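Local coordinates for protein caspase-3 (Porites astreoides, PDB 6WI4) that probably cleaves proteins after aspartate residues, as a caspase-family cysteine protease of coral apoptosis, at residues R67-M72 and T109-D114; T75-Y80 and T116-K121; F126-Q131 and Y157-N162; G166-Q171 and K212-S217. All coordinates share one frame; numbering follows the deposited sequence.

Contact 1: residues R67-M72 and T109-D114; sequences RITKEM and TAIFKD
In the alpha/beta fold of the caspase domain, helix 62-73 packs through Thr-69, Lys-70 and Met-72 against Ile-111 and Phe-112, which lie in the type I turn from Ala-110 to Lys-113. The contact is made by van der Waals packing, with no hydrogen bond across it, so branched and aromatic residues suit it. Ile-111 sets its two branches against two successive helix residues: CG1 stands anti to the backbone N (chi1 -169°) and carries CD1 to 4.1 Å from Lys-70 CA, while CG2 comes to 4.2 Å from Thr-69 CB. Lys-70 gives only the root of its side chain and can keep its charged end at the surface. Thr-69 is buried, yet its hydroxyl is satisfied by the carbonyl of Arg-66 in its own helix, and its carbon atoms can serve the packing. Deeper in, Met-72 reaches strand 13-18 through Ile-13 and Val-15, and Phe-112, modelled in two conformers of which one is described, meets Phe-83 and Phe-147 of the same sheet. In that conformer the ring turns its edge to Met-72, CE1 lying 3.7 Å from Met-72 CB, and sets CZ 3.7 Å from Thr-69 O.

Contact 2: residues T75-Y80 and T116-K121; sequences TNHTPY and TTLVGK
The imidazole of His-77 is enclosed on both faces: Leu-118 CD1 sits 3.9 Å from the ring centroid, only 9° off its normal, in a CH-pi contact, while Thr-75 CG2 lies over the opposite face, shifted toward the rim. At the ring's edge, near its plane, is Thr-117 OG1. A hydrogen bond from NE2 to the carbonyl of Met-72 fixes the ring's rotation, a polar tether that a purely apolar residue could not supply. Thr-117 OG1 also accepts from His-77 N at 2.9 Å, while its methyl CG2 lies 3.3 Å from Thr-78 OG1. These segments are the two loops leading into the neighbouring parallel strands 83-88 and 123-128, and both are built of turns. Asn-76 OD1 accepts from Thr-78 N in an Asx turn, a type I turn runs from His-77 to Tyr-80, and a type II turn carries Gly-120 at a positive phi. Beyond it, the extended chain of Lys-121 delivers NZ to His-77 O (2.9 Å), Tyr-80 O (2.8 Å) and, within its own loop, Thr-117 O (3.1 Å). A methionine in its place would probably leave these three carbonyls without their shared donor and let the loops drift apart. A water 2.7 Å from Lys-121 NZ accepts from it and donates to Thr-78 O, and Tyr-80 N approaches His-77 O from the face opposite to the ammonium group.

Contact 3: residues F126-Q131 and Y157-N162; sequences FFQACQ and YYSWRN
Gln-128 and Ser-159 meet at the buried heart of this contact, where the end of strand 123-128 runs into the Gln-Ala-Cys-Gln sequence that opens the caspase signature; Cys-130 is probably the nucleophile, as its equivalent is in relatives. The Gln-128 chain leaves anti to the backbone N (chi1 169°) and bends at chi2, which brings NE2 to 3.0 Å from Ser-159 OG in a hydrogen bond of moderate straightness (137°). NE2 also binds an acidic side chain of the bound peptide, and Ser-159 OG has a partner in Ser-152 OG. Arg-161, whose guanidinium bridges to an acidic side chain of that peptide, and Gln-128 are consistent with the aspartate-binding S1 pocket of caspases. The small serine fits closely, its CB only 3.4 Å from Ala-129 O. An amide can serve both sides here: OE1 of Gln-128 accepts a hydrogen bond from a water at 2.8 Å, and the same water donates to Trp-160 O. Nearby, Gln-131 N donates to Tyr-157 O at 2.9 Å, tying the two segments together.

The outer side is looser. The side chains of Tyr-157 and Tyr-158 set out away from 126-131, and both residues are partly exposed; the Tyr-158 ring offers its edge to Cys-130 SG, 3.7 Å from CD1, though the sulfur position is less certain. Trp-160 and Arg-161 pair with the peptide as an antiparallel strand, while strand 123-128 lies between strands 83-88 and 147-151, and Gln-128 packs on Phe-169 and Ile-170 of helix 168-180.

Contact 4: residues G166-Q171 and K212-S217; sequences GSWFIQ and KRQVSS
Van der Waals packing carries most of this contact, led by Trp-168 against Gln-214. The six-membered part of the indole meets the glutamine obliquely: CZ3 is 3.7 Å from Gln-214 CB, CE3 is 3.5 Å from OE1, and the ring and amide planes are 27° apart. At its edge, CH2 approaches Lys-212 O at 3.7 Å. A broad aromatic suits this place because its indole also stacks on Trp-160 and packs on an acidic side chain of the bound peptide. An alanine here is likely to open a gap beside Gln-214 and leave the Trp-160 ring without its stacking partner. Farther along, Phe-169 brings CD1 to 3.9 Å from Ser-216 CB, the small serine offering just its CB to the ring.

The polar interactions run through water and through the ends of Gln-214. One water accepts from Phe-169 N at 2.9 Å and from Gln-214 NE2 at 3.1 Å, satisfying an amide in the first turn of the helix. The Gln-214 chain, extended from a CG anti to the backbone N (chi1 -169°), holds its amide between two outside partners, NE2 binding Ser-152 O and OE1 accepting from Trp-160 N. Within 166-171, Ser-167 is the N-cap: its OG accepts from Ile-170 N at 3.1 Å.

The contact thus joins the start of helix 168-180, just after strand 166-167, to the loop that links helix 186-197 with strand 217-220; Phe-169 also touches Val-193 and Gln-214 touches Val-197 of helix 186-197.

In the fold
All four contacts lie in the caspase domain, around the six-stranded mixed sheet. Contacts 1 and 2 interlock along the chain, their segments alternating, and their centres are about 12 Å apart; helix 62-73 and helix 105-110, with the loops after them, join them on one side of the chain's centre. Contacts 3 and 4 follow in series, with centres only about 7 Å apart; they share a bridging water and a small antiparallel sheet, strand 156-162 belonging to contact 3 and strand 166-167 to contact 4. Contacts 2 and 4 stand about 31 Å apart, on opposite sides of the centre. The first pair thus packs at one side of the sheet; the second gathers at the peptide-binding site.

Contact 1: residues R67-M72 and T109-D114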
# COMPACT_ATOMS: atom_id res chain seq x y z
N ARG A 67 -15.62 -7.52 -2.92
CA ARG A 67 -16.62 -6.70 -3.59
C ARG A 67 -16.02 -5.39 -4.09
O ARG A 67 -16.26 -4.98 -5.24
CB ARG A 67 -17.80 -6.42 -2.66
CG ARG A 67 -18.84 -5.45 -3.25
CD ARG A 67 -19.94 -5.08 -2.24
NE ARG A 67 -20.74 -3.95 -2.73
CZ ARG A 67 -21.93 -3.59 -2.25
NH1 ARG A 67 -22.55 -2.53 -2.77
NH2 ARG A 67 -22.51 -4.26 -1.25
N ILE A 68 -15.21 -4.73 -3.25
CA ILE A 68 -14.58 -3.48 -3.66
C ILE A 68 -13.68 -3.71 -4.87
O ILE A 68 -13.71 -2.95 -5.84
CB ILE A 68 -13.80 -2.87 -2.48
CG1 ILE A 68 -14.77 -2.41 -1.39
CG2 ILE A 68 -13.01 -1.66 -2.95
CD1 ILE A 68 -14.11 -2.24 -0.04
N THR A 69 -12.85 -4.75 -4.83
CA THR A 69 -11.94 -4.97 -5.94
C THR A 69 -12.70 -5.30 -7.22
O THR A 69 -12.32 -4.83 -8.30
CB THR A 69 -10.91 -6.05 -5.61
OG1 THR A 69 -11.57 -7.31 -5.43
CG2 THR A 69 -10.16 -5.68 -4.36
N LYS A 70 -13.80 -6.05 -7.12
CA LYS A 70 -14.61 -6.33 -8.30
C LYS A 70 -15.24 -5.06 -8.86
O LYS A 70 -15.25 -4.85 -10.08
CB LYS A 70 -15.69 -7.37 -7.99
CG LYS A 70 -16.60 -7.63 -9.20
CD LYS A 70 -17.49 -8.83 -9.00
CE LYS A 70 -18.27 -9.11 -10.28
NZ LYS A 70 -19.11 -10.34 -10.18
N GLU A 71 -15.76 -4.20 -7.99
CA GLU A 71 -16.32 -2.93 -8.46
C GLU A 71 -15.27 -2.07 -9.15
O GLU A 71 -15.59 -1.36 -10.11
CB GLU A 71 -16.96 -2.18 -7.29
CG GLU A 71 -18.17 -2.94 -6.74
CD GLU A 71 -18.77 -2.34 -5.49
OE1 GLU A 71 -18.12 -1.49 -4.83
OE2 GLU A 71 -19.90 -2.75 -5.16
N MET A 72 -14.00 -2.13 -8.69
CA MET A 72 -12.94 -1.38 -9.37
C MET A 72 -12.56 -2.03 -10.69
O MET A 72 -12.27 -1.33 -11.67
CB MET A 72 -11.72 -1.27 -8.46
CG MET A 72 -11.95 -0.47 -7.20
SD MET A 72 -12.45 1.22 -7.54
CE MET A 72 -14.14 1.16 -6.97
N THR A 109 -4.90 -8.79 -6.56
CA THR A 109 -4.24 -8.19 -7.70
C THR A 109 -4.60 -8.87 -9.01
O THR A 109 -4.63 -8.20 -10.05
CB THR A 109 -2.72 -8.21 -7.48
OG1 THR A 109 -2.33 -9.52 -7.06
CG2 THR A 109 -2.36 -7.24 -6.37
N ALA A 110 -4.91 -10.16 -8.97
CA ALA A 110 -5.21 -10.91 -10.19
C ALA A 110 -6.36 -10.28 -10.96
O ALA A 110 -6.30 -10.17 -12.19
CB ALA A 110 -5.53 -12.36 -9.85
N ILE A 111 -7.41 -9.86 -10.26
CA ILE A 111 -8.62 -9.36 -10.91
C ILE A 111 -8.37 -8.12 -11.76
O ILE A 111 -9.24 -7.74 -12.55
CB ILE A 111 -9.71 -9.12 -9.84
CG1 ILE A 111 -11.08 -8.87 -10.47
CG2 ILE A 111 -9.32 -7.97 -8.93
CD1 ILE A 111 -12.24 -9.39 -9.65
N PHE A 112 -7.19 -7.51 -11.66
CA PHE A 112 -6.87 -6.32 -12.44
C PHE A 112 -5.97 -6.59 -13.64
O PHE A 112 -5.77 -5.68 -14.46
CB PHE A 112 -6.20 -5.27 -11.54
CG PHE A 112 -7.11 -4.71 -10.49
CD1 PHE A 112 -8.03 -3.74 -10.81
CD2 PHE A 112 -7.05 -5.18 -9.19
CE1 PHE A 112 -8.87 -3.22 -9.85
CE2 PHE A 112 -7.89 -4.67 -8.23
CZ PHE A 112 -8.80 -3.69 -8.56
N LYS A 113 -5.41 -7.80 -13.76
CA LYS A 113 -4.57 -8.09 -14.91
C LYS A 113 -5.38 -8.15 -16.21
O LYS A 113 -4.80 -8.02 -17.29
CB LYS A 113 -3.82 -9.41 -14.70
N ASP A 114 -6.69 -8.35 -16.11
CA ASP A 114 -7.57 -8.46 -17.27
C ASP A 114 -8.60 -7.34 -17.29
O ASP A 114 -9.69 -7.50 -17.87
CB ASP A 114 -8.27 -9.82 -17.28
CG ASP A 114 -7.30 -10.97 -17.19
OD1 ASP A 114 -6.42 -11.08 -18.08
OD2 ASP A 114 -7.40 -11.77 -16.24

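Contact 2: residues T75-Y80 and T116-K121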
# COMPACT_ATOMS: atom_id res chain seq x y z
N THR A 75 -15.04 -1.02 -13.32
CA THR A 75 -15.06 0.40 -13.60
C THR A 75 -14.46 0.68 -14.98
O THR A 75 -13.53 0.00 -15.41
CB THR A 75 -14.28 1.15 -12.51
OG1 THR A 75 -15.04 1.16 -11.29
CG2 THR A 75 -13.99 2.59 -12.91
N ASN A 76 -15.04 1.66 -15.68
CA ASN A 76 -14.46 2.17 -16.92
C ASN A 76 -13.32 3.12 -16.58
O ASN A 76 -13.55 4.24 -16.12
CB ASN A 76 -15.53 2.88 -17.76
CG ASN A 76 -14.93 3.64 -18.92
OD1 ASN A 76 -13.90 3.23 -19.46
ND2 ASN A 76 -15.56 4.75 -19.32
N HIS A 77 -12.09 2.66 -16.80
CA HIS A 77 -10.92 3.47 -16.48
C HIS A 77 -10.40 4.25 -17.68
O HIS A 77 -9.34 4.88 -17.58
CB HIS A 77 -9.81 2.58 -15.90
CG HIS A 77 -10.14 1.97 -14.57
ND1 HIS A 77 -9.90 2.60 -13.37
CD2 HIS A 77 -10.70 0.78 -14.26
CE1 HIS A 77 -10.29 1.81 -12.38
NE2 HIS A 77 -10.78 0.70 -12.89
N THR A 78 -11.12 4.24 -18.80
CA THR A 78 -10.72 5.07 -19.94
C THR A 78 -10.49 6.54 -19.60
O THR A 78 -9.52 7.12 -20.13
CB THR A 78 -11.77 4.92 -21.06
OG1 THR A 78 -11.89 3.54 -21.42
CG2 THR A 78 -11.38 5.74 -22.30
N PRO A 79 -11.27 7.20 -18.74
CA PRO A 79 -10.97 8.60 -18.42
C PRO A 79 -9.77 8.79 -17.50
O PRO A 79 -9.42 9.94 -17.21
CB PRO A 79 -12.26 9.11 -17.76
CG PRO A 79 -12.94 7.91 -17.27
CD PRO A 79 -12.59 6.80 -18.20
N TYR A 80 -9.13 7.71 -17.06
CA TYR A 80 -8.08 7.79 -16.05
C TYR A 80 -6.74 7.38 -16.64
O TYR A 80 -6.66 6.68 -17.65
CB TYR A 80 -8.40 6.88 -14.86
CG TYR A 80 -9.70 7.22 -14.17
CD1 TYR A 80 -10.00 8.52 -13.81
CD2 TYR A 80 -10.61 6.22 -13.87
CE1 TYR A 80 -11.21 8.82 -13.17
CE2 TYR A 80 -11.81 6.51 -13.23
CZ TYR A 80 -12.10 7.81 -12.89
OH TYR A 80 -13.29 8.08 -12.25
N THR A 116 -9.51 -4.27 -18.99
CA THR A 116 -9.01 -3.82 -20.28
C THR A 116 -8.68 -2.33 -20.28
O THR A 116 -7.72 -1.90 -20.94
CB THR A 116 -10.03 -4.14 -21.37
OG1 THR A 116 -11.25 -3.44 -21.11
CG2 THR A 116 -10.31 -5.63 -21.40
N THR A 117 -9.45 -1.52 -19.55
CA THR A 117 -9.25 -0.08 -19.57
C THR A 117 -8.10 0.37 -18.68
O THR A 117 -7.82 1.57 -18.63
CB THR A 117 -10.53 0.65 -19.19
OG1 THR A 117 -11.04 0.16 -17.94
CG2 THR A 117 -11.59 0.46 -20.27
N LEU A 118 -7.40 -0.55 -18.01
CA LEU A 118 -6.16 -0.22 -17.32
C LEU A 118 -4.93 -0.78 -18.02
O LEU A 118 -3.82 -0.61 -17.50
CB LEU A 118 -6.19 -0.72 -15.87
CG LEU A 118 -7.06 0.12 -14.93
CD1 LEU A 118 -7.12 -0.53 -13.55
CD2 LEU A 118 -6.55 1.54 -14.84
N VAL A 119 -5.08 -1.45 -19.16
CA VAL A 119 -3.91 -1.97 -19.85
C VAL A 119 -3.01 -0.81 -20.26
O VAL A 119 -3.48 0.22 -20.77
CB VAL A 119 -4.33 -2.82 -21.06
CG1 VAL A 119 -3.11 -3.19 -21.92
CG2 VAL A 119 -5.02 -4.09 -20.57
N GLY A 120 -1.71 -0.95 -20.00
CA GLY A 120 -0.74 0.08 -20.28
C GLY A 120 -0.64 1.15 -19.22
O GLY A 120 0.22 2.04 -19.35
N LYS A 121 -1.48 1.11 -18.20
CA LYS A 121 -1.52 2.16 -17.19
C LYS A 121 -0.99 1.65 -15.85
O LYS A 121 -1.17 0.48 -15.50
CB LYS A 121 -2.96 2.66 -16.99
CG LYS A 121 -3.54 3.29 -18.26
CD LYS A 121 -5.01 3.66 -18.09
CE LYS A 121 -5.55 4.26 -19.39
NZ LYS A 121 -7.03 4.44 -19.33
O HOH W 1 -7.62 5.47 -21.73

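Contact 3: residues F126-Q131 and Y157-N162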
# COMPACT_ATOMS: atom_id res chain seq x y z
N PHE A 126 -0.28 -0.52 -2.40
CA PHE A 126 0.46 -0.19 -1.19
C PHE A 126 -0.05 -1.04 -0.04
O PHE A 126 -1.26 -1.10 0.19
CB PHE A 126 0.32 1.29 -0.82
CG PHE A 126 0.77 2.24 -1.89
CD1 PHE A 126 -0.11 2.64 -2.88
CD2 PHE A 126 2.06 2.76 -1.87
CE1 PHE A 126 0.30 3.53 -3.87
CE2 PHE A 126 2.47 3.64 -2.86
CZ PHE A 126 1.59 4.03 -3.85
N PHE A 127 0.86 -1.68 0.69
CA PHE A 127 0.48 -2.58 1.77
C PHE A 127 1.16 -2.16 3.06
O PHE A 127 2.39 -2.09 3.12
CB PHE A 127 0.89 -4.02 1.47
CG PHE A 127 0.29 -4.58 0.23
CD1 PHE A 127 -0.98 -5.11 0.24
CD2 PHE A 127 0.99 -4.58 -0.96
CE1 PHE A 127 -1.55 -5.62 -0.92
CE2 PHE A 127 0.44 -5.11 -2.13
CZ PHE A 127 -0.83 -5.63 -2.10
N GLN A 128 0.37 -1.92 4.11
CA GLN A 128 0.87 -1.85 5.48
C GLN A 128 0.25 -3.04 6.21
O GLN A 128 -0.94 -3.01 6.54
CB GLN A 128 0.54 -0.53 6.15
CG GLN A 128 0.82 -0.51 7.66
CD GLN A 128 2.26 -0.87 8.00
OE1 GLN A 128 3.21 -0.40 7.36
NE2 GLN A 128 2.43 -1.71 9.02
N ALA A 129 1.05 -4.08 6.44
CA ALA A 129 0.61 -5.34 7.02
C ALA A 129 1.83 -6.19 7.30
O ALA A 129 2.87 -6.06 6.64
CB ALA A 129 -0.36 -6.10 6.08
N CYS A 130 1.71 -7.08 8.28
CA CYS A 130 2.80 -8.00 8.49
C CYS A 130 2.90 -8.97 7.33
O CYS A 130 1.92 -9.24 6.62
CB CYS A 130 2.60 -8.75 9.81
SG CYS A 130 2.91 -7.73 11.24
N GLN A 131 4.12 -9.47 7.10
CA GLN A 131 4.39 -10.43 6.03
C GLN A 131 4.97 -11.71 6.61
O GLN A 131 5.64 -12.47 5.90
CB GLN A 131 5.32 -9.80 4.98
CG GLN A 131 4.66 -8.63 4.25
CD GLN A 131 5.60 -7.84 3.34
OE1 GLN A 131 5.64 -6.60 3.41
NE2 GLN A 131 6.32 -8.53 2.47
N TYR A 157 8.52 -11.32 7.67
CA TYR A 157 8.79 -10.47 8.81
C TYR A 157 7.56 -9.68 9.23
O TYR A 157 6.69 -9.35 8.42
CB TYR A 157 9.92 -9.49 8.48
CG TYR A 157 11.27 -10.13 8.31
CD1 TYR A 157 12.12 -10.30 9.41
CD2 TYR A 157 11.72 -10.55 7.07
CE1 TYR A 157 13.37 -10.86 9.26
CE2 TYR A 157 12.98 -11.12 6.91
CZ TYR A 157 13.79 -11.26 8.02
OH TYR A 157 15.04 -11.83 7.88
N TYR A 158 7.53 -9.34 10.52
CA TYR A 158 6.60 -8.35 11.04
C TYR A 158 6.82 -6.99 10.38
O TYR A 158 7.89 -6.68 9.85
CB TYR A 158 6.80 -8.17 12.54
CG TYR A 158 6.39 -9.31 13.44
CD1 TYR A 158 5.09 -9.80 13.44
CD2 TYR A 158 7.30 -9.88 14.33
CE1 TYR A 158 4.70 -10.82 14.29
CE2 TYR A 158 6.93 -10.90 15.18
CZ TYR A 158 5.63 -11.37 15.16
OH TYR A 158 5.26 -12.39 16.01
N SER A 159 5.79 -6.15 10.48
CA SER A 159 5.84 -4.74 10.12
C SER A 159 5.38 -3.96 11.34
O SER A 159 4.49 -4.41 12.06
CB SER A 159 4.91 -4.48 8.92
OG SER A 159 5.01 -3.14 8.47
N TRP A 160 5.96 -2.78 11.55
CA TRP A 160 5.75 -2.02 12.77
C TRP A 160 4.83 -0.83 12.60
O TRP A 160 4.90 -0.09 11.61
CB TRP A 160 7.10 -1.56 13.32
CG TRP A 160 7.89 -2.64 13.99
CD1 TRP A 160 8.91 -3.36 13.45
CD2 TRP A 160 7.75 -3.08 15.35
NE1 TRP A 160 9.41 -4.24 14.38
CE2 TRP A 160 8.71 -4.09 15.55
CE3 TRP A 160 6.89 -2.73 16.40
CZ2 TRP A 160 8.85 -4.74 16.77
CZ3 TRP A 160 7.04 -3.39 17.61
CH2 TRP A 160 8.01 -4.38 17.78
N ARG A 161 3.98 -0.63 13.60
CA ARG A 161 3.01 0.46 13.64
C ARG A 161 3.08 1.10 15.02
O ARG A 161 3.15 0.39 16.03
CB ARG A 161 1.60 -0.08 13.39
CG ARG A 161 0.44 0.85 13.76
CD ARG A 161 -0.91 0.17 13.51
NE ARG A 161 -0.86 -1.25 13.83
CZ ARG A 161 -0.90 -1.75 15.06
NH1 ARG A 161 -1.03 -0.96 16.12
NH2 ARG A 161 -0.81 -3.06 15.24
N ASN A 162 3.06 2.43 15.06
CA ASN A 162 3.02 3.14 16.33
C ASN A 162 1.60 3.61 16.63
O ASN A 162 0.91 4.15 15.76
CB ASN A 162 3.97 4.35 16.33
CG ASN A 162 4.01 5.04 17.68
OD1 ASN A 162 3.31 6.02 17.91
ND2 ASN A 162 4.82 4.51 18.59
O HOH W 2 5.49 0.07 8.86

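Contact 4: residues G166-Q171 and K212-S217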
# COMPACT_ATOMS: atom_id res chain seq x y z
N GLY A 166 1.16 6.31 13.84
CA GLY A 166 0.94 5.50 12.65
C GLY A 166 2.14 4.63 12.35
O GLY A 166 3.11 4.56 13.10
N SER A 167 2.09 3.98 11.19
CA SER A 167 3.12 3.00 10.87
C SER A 167 4.38 3.66 10.32
O SER A 167 4.36 4.73 9.71
CB SER A 167 2.60 1.96 9.87
OG SER A 167 2.38 2.53 8.59
N TRP A 168 5.51 2.98 10.55
CA TRP A 168 6.79 3.45 10.04
C TRP A 168 6.73 3.65 8.53
O TRP A 168 7.17 4.67 8.01
CB TRP A 168 7.88 2.45 10.37
CG TRP A 168 8.15 2.26 11.81
CD1 TRP A 168 7.57 2.93 12.86
CD2 TRP A 168 9.08 1.34 12.39
NE1 TRP A 168 8.09 2.47 14.05
CE2 TRP A 168 9.01 1.50 13.79
CE3 TRP A 168 9.96 0.40 11.85
CZ2 TRP A 168 9.80 0.75 14.65
CZ3 TRP A 168 10.73 -0.35 12.71
CH2 TRP A 168 10.65 -0.17 14.10
N PHE A 169 6.18 2.67 7.82
CA PHE A 169 6.15 2.74 6.36
C PHE A 169 5.26 3.88 5.87
O PHE A 169 5.69 4.67 5.03
CB PHE A 169 5.67 1.40 5.82
CG PHE A 169 5.51 1.34 4.32
CD1 PHE A 169 6.60 1.52 3.48
CD2 PHE A 169 4.27 1.05 3.77
CE1 PHE A 169 6.45 1.43 2.12
CE2 PHE A 169 4.11 0.97 2.40
CZ PHE A 169 5.20 1.16 1.57
N ILE A 170 4.02 3.97 6.37
CA ILE A 170 3.13 4.99 5.83
C ILE A 170 3.58 6.39 6.26
O ILE A 170 3.50 7.34 5.47
CB ILE A 170 1.66 4.70 6.22
CG1 ILE A 170 1.20 3.37 5.63
CG2 ILE A 170 0.75 5.84 5.73
CD1 ILE A 170 1.23 3.30 4.10
N GLN A 171 4.06 6.54 7.51
CA GLN A 171 4.67 7.80 7.94
C GLN A 171 5.77 8.23 6.98
O GLN A 171 5.87 9.40 6.59
CB GLN A 171 5.28 7.67 9.35
CG GLN A 171 4.35 7.74 10.56
CD GLN A 171 5.13 7.81 11.88
OE1 GLN A 171 5.62 8.87 12.27
NE2 GLN A 171 5.24 6.66 12.58
N LYS A 212 13.98 -3.58 17.54
CA LYS A 212 13.94 -4.36 16.32
C LYS A 212 13.76 -3.43 15.12
O LYS A 212 13.42 -2.26 15.27
CB LYS A 212 12.82 -5.41 16.36
CG LYS A 212 12.92 -6.35 17.57
CD LYS A 212 14.24 -7.12 17.59
CE LYS A 212 14.18 -8.20 18.66
NZ LYS A 212 15.38 -9.07 18.68
N ARG A 213 14.04 -3.96 13.94
CA ARG A 213 14.29 -3.14 12.75
C ARG A 213 13.29 -3.48 11.65
O ARG A 213 12.47 -4.39 11.77
CB ARG A 213 15.72 -3.35 12.26
CG ARG A 213 16.76 -3.34 13.39
CD ARG A 213 16.82 -1.99 14.10
NE ARG A 213 17.10 -0.92 13.15
CZ ARG A 213 18.29 -0.64 12.65
NH1 ARG A 213 18.41 0.34 11.76
NH2 ARG A 213 19.38 -1.32 13.02
N GLN A 214 13.38 -2.72 10.55
CA GLN A 214 12.50 -2.96 9.41
C GLN A 214 13.16 -2.45 8.13
O GLN A 214 13.94 -1.50 8.15
CB GLN A 214 11.15 -2.28 9.62
CG GLN A 214 10.07 -2.68 8.63
CD GLN A 214 8.71 -2.21 9.08
OE1 GLN A 214 8.37 -2.31 10.26
NE2 GLN A 214 7.92 -1.67 8.15
N VAL A 215 12.81 -3.11 7.03
CA VAL A 215 13.24 -2.78 5.67
C VAL A 215 12.00 -2.90 4.81
O VAL A 215 11.29 -3.91 4.91
CB VAL A 215 14.33 -3.75 5.18
CG1 VAL A 215 14.60 -3.60 3.72
CG2 VAL A 215 15.61 -3.58 5.99
N SER A 216 11.70 -1.88 4.01
CA SER A 216 10.55 -2.00 3.11
C SER A 216 11.02 -2.51 1.76
O SER A 216 12.21 -2.52 1.45
CB SER A 216 9.81 -0.67 2.97
OG SER A 216 10.66 0.38 2.53
N SER A 217 10.07 -3.00 0.96
CA SER A 217 10.44 -3.63 -0.30
C SER A 217 9.45 -3.24 -1.39
O SER A 217 8.26 -3.08 -1.12
CB SER A 217 10.52 -5.16 -0.16
OG SER A 217 9.29 -5.72 0.25
O HOH W 2 5.49 0.07 8.86